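Local coordinates for protein Polyphosphate:AMP phosphotransferase (Meiothermus ruber H328, PDB 5O6M) that uses inorganic polyphosphate as a phosphate donor to convert AMP to ADP and ADP to ATP, and also accepts other nucleoside mono- and diphosphates, at residues L50-A64 with P112-E126. The protein carries 1 engineered substitution. Numbering follows the deposited sequence.
Sequences LYAEGQHKVLVVLQA and PRKGELVIFDRSHYE. Engineered in segment 112-126: Asp121 (natural residue Asn). With ATP (adenosine-5'-triphosphate), chain X; PO4 (phosphate ion), chain V.
Gln63 and Glu126 meet where two parallel strands, 57-64 and 117-121, run out into the ATP pocket, a worked example of how a P-loop kinase fold builds its site at the carboxyl ends of a parallel sheet. Gln63 NE2 gives Glu126 OE2 a nearly straight bond of 2.8 Å, the oxygen lying in the amide plane although it is itself approached from above the carboxylate. A bend at chi2 (-76°) turns the Gln63 amide toward the segment that follows strand 117-121, where OE1 accepts from Ser123 OG at 2.9 Å. Arg122 NH1 takes the same Glu126 OE2 in a salt bridge from the opposite face. So steadied, Arg122 bonds the gamma-phosphate edge-on through NE to ATP O1G and NH2 to ATP O2G (2.8 Å), while ATP C2' lies over one guanidinium face. Replacing Glu126 by alanine removes the carboxylate, which would probably leave Gln63 NE2 and Arg122 NH1 without their shared acceptor and the guanidinium held mainly by Asp66 and the phosphate. Asp66 holds Arg122 NH2, Gln63 NE2 also bonds Tyr210 OH, and Lys70 pairs with the engineered Asp121.

Behind this site the strands form a regular parallel ladder from Val58 N–Glu116 O to Arg122 N–Leu62 O. Val58, Val60 and Leu62 pack against Leu117 and Ile119 on one face; on the other, Leu59 and Phe120 meet. Strand 161-169 flanks 57-64, and strand 86-90 flanks 117-121. With Leu59 CG anti to its nitrogen (chi1 172°), CD1 sits 3.5 Å from the Phe120 ring centroid, only 4° off the normal, in a CH-pi contact.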
loop_
_atom_site.group_PDB
_atom_site.type_symbol
_atom_site.label_atom_id
_atom_site.label_comp_id
_atom_site.label_asym_id
_atom_site.label_seq_id
_atom_site.Cartn_x
_atom_site.Cartn_y
_atom_site.Cartn_z
ATOM N N LEU D 50 -18.946 17.278 3.970
ATOM C CA LEU D 50 -18.060 16.268 4.545
ATOM C C LEU D 50 -16.628 16.453 4.056
ATOM O O LEU D 50 -15.694 16.592 4.851
ATOM C CB LEU D 50 -18.569 14.870 4.183
ATOM C CG LEU D 50 -17.753 13.656 4.630
ATOM C CD1 LEU D 50 -17.843 13.466 6.142
ATOM C CD2 LEU D 50 -18.186 12.395 3.884
ATOM N N TYR D 51 -16.447 16.463 2.733
ATOM C CA TYR D 51 -15.118 16.627 2.151
ATOM C C TYR D 51 -14.470 17.930 2.602
ATOM O O TYR D 51 -13.291 17.952 2.978
ATOM C CB TYR D 51 -15.220 16.571 0.625
ATOM C CG TYR D 51 -13.894 16.579 -0.095
ATOM C CD1 TYR D 51 -13.102 15.439 -0.146
ATOM C CD2 TYR D 51 -13.440 17.721 -0.740
ATOM C CE1 TYR D 51 -11.886 15.439 -0.809
ATOM C CE2 TYR D 51 -12.227 17.730 -1.408
ATOM C CZ TYR D 51 -11.454 16.585 -1.438
ATOM O OH TYR D 51 -10.247 16.589 -2.100
ATOM N N ALA D 52 -15.230 19.028 2.576
ATOM C CA ALA D 52 -14.665 20.336 2.906
ATOM C C ALA D 52 -14.320 20.442 4.387
ATOM O O ALA D 52 -13.262 20.974 4.745
ATOM C CB ALA D 52 -15.637 21.445 2.497
ATOM N N GLU D 53 -15.205 19.960 5.263
ATOM C CA GLU D 53 -14.913 19.994 6.695
ATOM C C GLU D 53 -13.697 19.137 7.033
ATOM O O GLU D 53 -12.885 19.506 7.890
ATOM C CB GLU D 53 -16.135 19.533 7.491
ATOM C CG GLU D 53 -16.004 19.713 8.995
ATOM C CD GLU D 53 -17.173 19.115 9.757
ATOM O OE1 GLU D 53 -17.597 17.990 9.412
ATOM O OE2 GLU D 53 -17.677 19.773 10.696
ATOM N N GLY D 54 -13.558 17.989 6.376
ATOM C CA GLY D 54 -12.369 17.166 6.549
ATOM C C GLY D 54 -12.176 16.609 7.941
ATOM O O GLY D 54 -11.033 16.432 8.376
ATOM N N GLN D 55 -13.262 16.313 8.653
ATOM C CA GLN D 55 -13.171 15.788 10.011
ATOM C C GLN D 55 -13.753 14.391 10.146
ATOM O O GLN D 55 -13.104 13.509 10.720
ATOM C CB GLN D 55 -13.877 16.741 10.991
ATOM C CG GLN D 55 -13.043 17.936 11.435
ATOM C CD GLN D 55 -11.690 17.535 12.001
ATOM O OE1 GLN D 55 -11.417 16.353 12.214
ATOM N NE2 GLN D 55 -10.839 18.523 12.256
ATOM N N HIS D 56 -14.960 14.166 9.645
ATOM C CA HIS D 56 -15.634 12.891 9.832
ATOM C C HIS D 56 -15.201 11.869 8.788
ATOM O O HIS D 56 -14.839 12.213 7.658
ATOM C CB HIS D 56 -17.147 13.093 9.784
ATOM C CG HIS D 56 -17.670 13.913 10.921
ATOM N ND1 HIS D 56 -17.965 15.254 10.795
ATOM C CD2 HIS D 56 -17.934 13.588 12.208
ATOM C CE1 HIS D 56 -18.395 15.716 11.956
ATOM N NE2 HIS D 56 -18.385 14.725 12.829
ATOM N N LYS D 57 -15.265 10.595 9.173
ATOM C CA LYS D 57 -15.054 9.479 8.262
ATOM C C LYS D 57 -16.348 8.692 8.181
ATOM O O LYS D 57 -16.965 8.411 9.211
ATOM C CB LYS D 57 -13.930 8.551 8.735
ATOM C CG LYS D 57 -12.827 9.194 9.541
ATOM C CD LYS D 57 -11.857 8.110 9.988
ATOM C CE LYS D 57 -10.733 8.664 10.821
ATOM N NZ LYS D 57 -11.114 8.689 12.257
ATOM N N VAL D 58 -16.752 8.326 6.971
ATOM C CA VAL D 58 -18.036 7.671 6.756
ATOM C C VAL D 58 -17.813 6.383 5.972
ATOM O O VAL D 58 -17.239 6.410 4.876
ATOM C CB VAL D 58 -19.024 8.600 6.031
ATOM C CG1 VAL D 58 -20.351 7.903 5.813
ATOM C CG2 VAL D 58 -19.200 9.896 6.826
ATOM N N LEU D 59 -18.272 5.263 6.530
ATOM C CA LEU D 59 -18.124 3.941 5.931
ATOM C C LEU D 59 -19.503 3.351 5.668
ATOM O O LEU D 59 -20.301 3.195 6.601
ATOM C CB LEU D 59 -17.308 3.016 6.840
ATOM C CG LEU D 59 -17.230 1.541 6.439
ATOM C CD1 LEU D 59 -16.519 1.356 5.111
ATOM C CD2 LEU D 59 -16.539 0.732 7.533
ATOM N N VAL D 60 -19.782 3.028 4.407
ATOM C CA VAL D 60 -21.030 2.392 4.000
ATOM C C VAL D 60 -20.716 0.968 3.551
ATOM O O VAL D 60 -19.980 0.764 2.577
ATOM C CB VAL D 60 -21.731 3.184 2.886
ATOM C CG1 VAL D 60 -22.968 2.445 2.397
ATOM C CG2 VAL D 60 -22.097 4.574 3.380
ATOM N N VAL D 61 -21.279 -0.014 4.255
ATOM C CA VAL D 61 -21.104 -1.427 3.934
ATOM C C VAL D 61 -22.311 -1.914 3.142
ATOM O O VAL D 61 -23.460 -1.623 3.501
ATOM C CB VAL D 61 -20.918 -2.265 5.210
ATOM C CG1 VAL D 61 -20.795 -3.743 4.862
ATOM C CG2 VAL D 61 -19.692 -1.793 5.974
ATOM N N LEU D 62 -22.049 -2.622 2.042
ATOM C CA LEU D 62 -23.083 -3.231 1.212
ATOM C C LEU D 62 -22.836 -4.731 1.134
ATOM O O LEU D 62 -21.772 -5.163 0.675
ATOM C CB LEU D 62 -23.094 -2.619 -0.189
ATOM C CG LEU D 62 -23.393 -1.124 -0.304
ATOM C CD1 LEU D 62 -23.399 -0.720 -1.762
ATOM C CD2 LEU D 62 -24.726 -0.793 0.345
ATOM N N GLN D 63 -23.811 -5.520 1.584
ATOM C CA GLN D 63 -23.792 -6.966 1.413
ATOM C C GLN D 63 -25.147 -7.420 0.882
ATOM O O GLN D 63 -26.182 -6.823 1.190
ATOM C CB GLN D 63 -23.461 -7.691 2.732
ATOM C CG GLN D 63 -22.033 -7.471 3.258
ATOM C CD GLN D 63 -20.962 -8.270 2.514
ATOM O OE1 GLN D 63 -19.781 -7.923 2.556
ATOM N NE2 GLN D 63 -21.364 -9.354 1.861
ATOM N N ALA D 64 -25.135 -8.476 0.073
ATOM C CA ALA D 64 -26.371 -8.997 -0.496
ATOM C C ALA D 64 -26.099 -10.369 -1.091
ATOM O O ALA D 64 -24.953 -10.721 -1.386
ATOM C CB ALA D 64 -26.945 -8.058 -1.563
ATOM N N PRO D 112 -12.169 4.494 5.411
ATOM C CA PRO D 112 -12.170 5.880 4.937
ATOM C C PRO D 112 -11.326 6.769 5.829
ATOM O O PRO D 112 -11.239 6.573 7.044
ATOM C CB PRO D 112 -13.651 6.275 5.002
ATOM C CG PRO D 112 -14.201 5.424 6.104
ATOM C CD PRO D 112 -13.472 4.105 5.981
ATOM N N ARG D 113 -10.689 7.757 5.202
ATOM C CA ARG D 113 -9.957 8.778 5.934
ATOM C C ARG D 113 -10.881 9.959 6.228
ATOM O O ARG D 113 -12.034 10.002 5.796
ATOM C CB ARG D 113 -8.723 9.220 5.148
ATOM C CG ARG D 113 -9.019 9.830 3.782
ATOM C CD ARG D 113 -7.939 10.845 3.421
ATOM N NE ARG D 113 -7.981 12.009 4.303
ATOM C CZ ARG D 113 -6.920 12.745 4.621
ATOM N NH1 ARG D 113 -5.726 12.432 4.136
ATOM N NH2 ARG D 113 -7.052 13.789 5.432
ATOM N N LYS D 114 -10.365 10.937 6.969
ATOM C CA LYS D 114 -11.154 12.117 7.298
ATOM C C LYS D 114 -11.609 12.836 6.035
ATOM O O LYS D 114 -10.826 13.042 5.103
ATOM C CB LYS D 114 -10.353 13.059 8.193
ATOM C CG LYS D 114 -10.150 12.517 9.594
ATOM C CD LYS D 114 -9.463 13.523 10.486
ATOM C CE LYS D 114 -9.406 13.024 11.918
ATOM N NZ LYS D 114 -8.530 13.879 12.767
ATOM N N GLY D 115 -12.887 13.208 6.004
ATOM C CA GLY D 115 -13.458 13.890 4.864
ATOM C C GLY D 115 -13.889 12.983 3.736
ATOM O O GLY D 115 -14.368 13.482 2.708
ATOM N N GLU D 116 -13.751 11.670 3.895
ATOM C CA GLU D 116 -13.991 10.718 2.825
ATOM C C GLU D 116 -15.180 9.829 3.162
ATOM O O GLU D 116 -15.430 9.509 4.327
ATOM C CB GLU D 116 -12.740 9.854 2.586
ATOM C CG GLU D 116 -12.812 8.926 1.384
ATOM C CD GLU D 116 -11.612 7.992 1.302
ATOM O OE1 GLU D 116 -11.035 7.667 2.363
ATOM O OE2 GLU D 116 -11.242 7.589 0.177
ATOM N N LEU D 117 -15.907 9.430 2.126
ATOM C CA LEU D 117 -16.974 8.446 2.234
ATOM C C LEU D 117 -16.571 7.245 1.396
ATOM O O LEU D 117 -16.339 7.376 0.189
ATOM C CB LEU D 117 -18.315 9.023 1.766
ATOM C CG LEU D 117 -19.594 8.214 2.011
ATOM C CD1 LEU D 117 -20.824 9.057 1.707
ATOM C CD2 LEU D 117 -19.624 6.931 1.192
ATOM N N VAL D 118 -16.486 6.082 2.028
ATOM C CA VAL D 118 -16.072 4.863 1.352
ATOM C C VAL D 118 -17.228 3.877 1.356
ATOM O O VAL D 118 -17.900 3.692 2.376
ATOM C CB VAL D 118 -14.822 4.244 2.007
ATOM C CG1 VAL D 118 -14.568 2.863 1.439
ATOM C CG2 VAL D 118 -13.611 5.143 1.793
ATOM N N ILE D 119 -17.453 3.244 0.210
ATOM C CA ILE D 119 -18.430 2.175 0.079
ATOM C C ILE D 119 -17.663 0.867 -0.013
ATOM O O ILE D 119 -16.834 0.688 -0.915
ATOM C CB ILE D 119 -19.332 2.379 -1.143
ATOM C CG1 ILE D 119 -20.056 3.719 -1.037
ATOM C CG2 ILE D 119 -20.334 1.243 -1.256
ATOM C CD1 ILE D 119 -20.478 4.290 -2.374
ATOM N N PHE D 120 -17.913 -0.033 0.936
ATOM C CA PHE D 120 -17.392 -1.392 0.859
ATOM C C PHE D 120 -18.336 -2.220 -0.007
ATOM O O PHE D 120 -19.458 -2.534 0.403
ATOM C CB PHE D 120 -17.232 -1.999 2.251
ATOM C CG PHE D 120 -15.946 -1.620 2.939
ATOM C CD1 PHE D 120 -15.078 -0.701 2.366
ATOM C CD2 PHE D 120 -15.593 -2.202 4.148
ATOM C CE1 PHE D 120 -13.888 -0.359 2.998
ATOM C CE2 PHE D 120 -14.407 -1.865 4.781
ATOM C CZ PHE D 120 -13.553 -0.944 4.207
ATOM N N ASP D 121 -17.888 -2.548 -1.216
ATOM C CA ASP D 121 -18.617 -3.439 -2.117
ATOM C C ASP D 121 -18.218 -4.855 -1.726
ATOM O O ASP D 121 -17.205 -5.389 -2.183
ATOM C CB ASP D 121 -18.291 -3.116 -3.570
ATOM C CG ASP D 121 -18.763 -4.187 -4.532
ATOM O OD1 ASP D 121 -19.736 -4.898 -4.211
ATOM O OD2 ASP D 121 -18.157 -4.315 -5.617
ATOM N N ARG D 122 -19.028 -5.466 -0.858
ATOM C CA ARG D 122 -18.609 -6.623 -0.073
ATOM C C ARG D 122 -17.581 -6.158 0.952
ATOM O O ARG D 122 -17.062 -5.042 0.842
ATOM C CB ARG D 122 -18.046 -7.726 -0.970
ATOM C CG ARG D 122 -19.090 -8.364 -1.877
ATOM C CD ARG D 122 -18.523 -9.567 -2.614
ATOM N NE ARG D 122 -19.404 -10.000 -3.694
ATOM C CZ ARG D 122 -20.408 -10.856 -3.545
ATOM N NH1 ARG D 122 -20.661 -11.387 -2.354
ATOM N NH2 ARG D 122 -21.154 -11.187 -4.589
ATOM N N SER D 123 -17.276 -6.976 1.953
ATOM C CA SER D 123 -16.528 -6.459 3.089
ATOM C C SER D 123 -15.911 -7.613 3.866
ATOM O O SER D 123 -15.857 -8.754 3.394
ATOM C CB SER D 123 -17.434 -5.623 3.997
ATOM O OG SER D 123 -18.395 -6.457 4.618
ATOM N N HIS D 124 -15.441 -7.291 5.074
ATOM C CA HIS D 124 -14.960 -8.288 6.021
ATOM C C HIS D 124 -16.023 -9.319 6.373
ATOM O O HIS D 124 -15.681 -10.392 6.883
ATOM C CB HIS D 124 -14.475 -7.587 7.294
ATOM C CG HIS D 124 -15.392 -6.504 7.779
ATOM N ND1 HIS D 124 -15.717 -5.405 7.013
ATOM C CD2 HIS D 124 -16.029 -6.336 8.962
ATOM C CE1 HIS D 124 -16.536 -4.620 7.691
ATOM N NE2 HIS D 124 -16.738 -5.160 8.880
ATOM N N TYR D 125 -17.300 -9.022 6.124
ATOM C CA TYR D 125 -18.347 -9.977 6.462
ATOM C C TYR D 125 -18.282 -11.226 5.594
ATOM O O TYR D 125 -18.744 -12.287 6.025
ATOM C CB TYR D 125 -19.723 -9.307 6.362
ATOM C CG TYR D 125 -19.960 -8.363 7.518
ATOM C CD1 TYR D 125 -20.389 -8.840 8.748
ATOM C CD2 TYR D 125 -19.728 -7.002 7.389
ATOM C CE1 TYR D 125 -20.587 -7.987 9.819
ATOM C CE2 TYR D 125 -19.926 -6.139 8.455
ATOM C CZ TYR D 125 -20.354 -6.640 9.669
ATOM O OH TYR D 125 -20.556 -5.793 10.738
ATOM N N GLU D 126 -17.684 -11.137 4.404
ATOM C CA GLU D 126 -17.480 -12.330 3.589
ATOM C C GLU D 126 -16.690 -13.402 4.328
ATOM O O GLU D 126 -16.800 -14.584 3.983
ATOM C CB GLU D 126 -16.775 -11.964 2.281
ATOM C CG GLU D 126 -17.593 -11.072 1.361
ATOM C CD GLU D 126 -18.765 -11.803 0.723
ATOM O OE1 GLU D 126 -18.675 -13.039 0.555
ATOM O OE2 GLU D 126 -19.772 -11.145 0.385
HETATM P PG ATP X . -19.621 -9.304 -7.513
HETATM O O1G ATP X . -19.257 -8.568 -6.252
HETATM O O2G ATP X . -20.590 -10.457 -7.265
HETATM O O3G ATP X . -20.216 -8.383 -8.588
HETATM P PB ATP X . -17.390 -9.644 -9.380
HETATM O O1B ATP X . -17.491 -10.669 -10.441
HETATM O O2B ATP X . -17.699 -8.205 -9.797
HETATM O O3B ATP X . -18.323 -9.985 -8.136
HETATM P PA ATP X . -15.313 -9.749 -7.268
HETATM O O1A ATP X . -15.415 -8.446 -6.578
HETATM O O2A ATP X . -13.878 -10.231 -7.476
HETATM O O3A ATP X . -15.938 -9.642 -8.729
HETATM O "O5'" ATP X . -16.029 -10.931 -6.380
HETATM C "C5'" ATP X . -15.714 -12.315 -6.635
HETATM C "C4'" ATP X . -16.043 -13.210 -5.463
HETATM O "O4'" ATP X . -15.160 -12.962 -4.346
HETATM C "C3'" ATP X . -17.472 -13.127 -4.904
HETATM O "O3'" ATP X . -18.176 -14.322 -5.222
HETATM C "C2'" ATP X . -17.265 -13.007 -3.382
HETATM O "O2'" ATP X . -18.148 -13.827 -2.627
HETATM C "C1'" ATP X . -15.836 -13.515 -3.241
HETATM N N9 ATP X . -15.164 -13.145 -2.000
HETATM C C8 ATP X . -15.106 -11.913 -1.405
HETATM N N7 ATP X . -14.523 -11.911 -0.230
HETATM C C5 ATP X . -14.165 -13.237 -0.041
HETATM C C6 ATP X . -13.524 -13.907 1.021
HETATM N N6 ATP X . -13.158 -13.315 2.161
HETATM N N1 ATP X . -13.307 -15.233 0.885
HETATM C C2 ATP X . -13.721 -15.843 -0.229
HETATM N N3 ATP X . -14.349 -15.322 -1.285
HETATM C C4 ATP X . -14.543 -14.008 -1.128
HETATM P P PO4 V . -4.375 9.954 1.769
HETATM O O1 PO4 V . -5.265 10.794 0.882
HETATM O O2 PO4 V . -2.945 10.429 1.678
HETATM O O3 PO4 V . -4.838 10.068 3.202
HETATM O O4 PO4 V . -4.456 8.513 1.327
HETATM O O HOH W 1 -23.033 -12.960 -2.237
#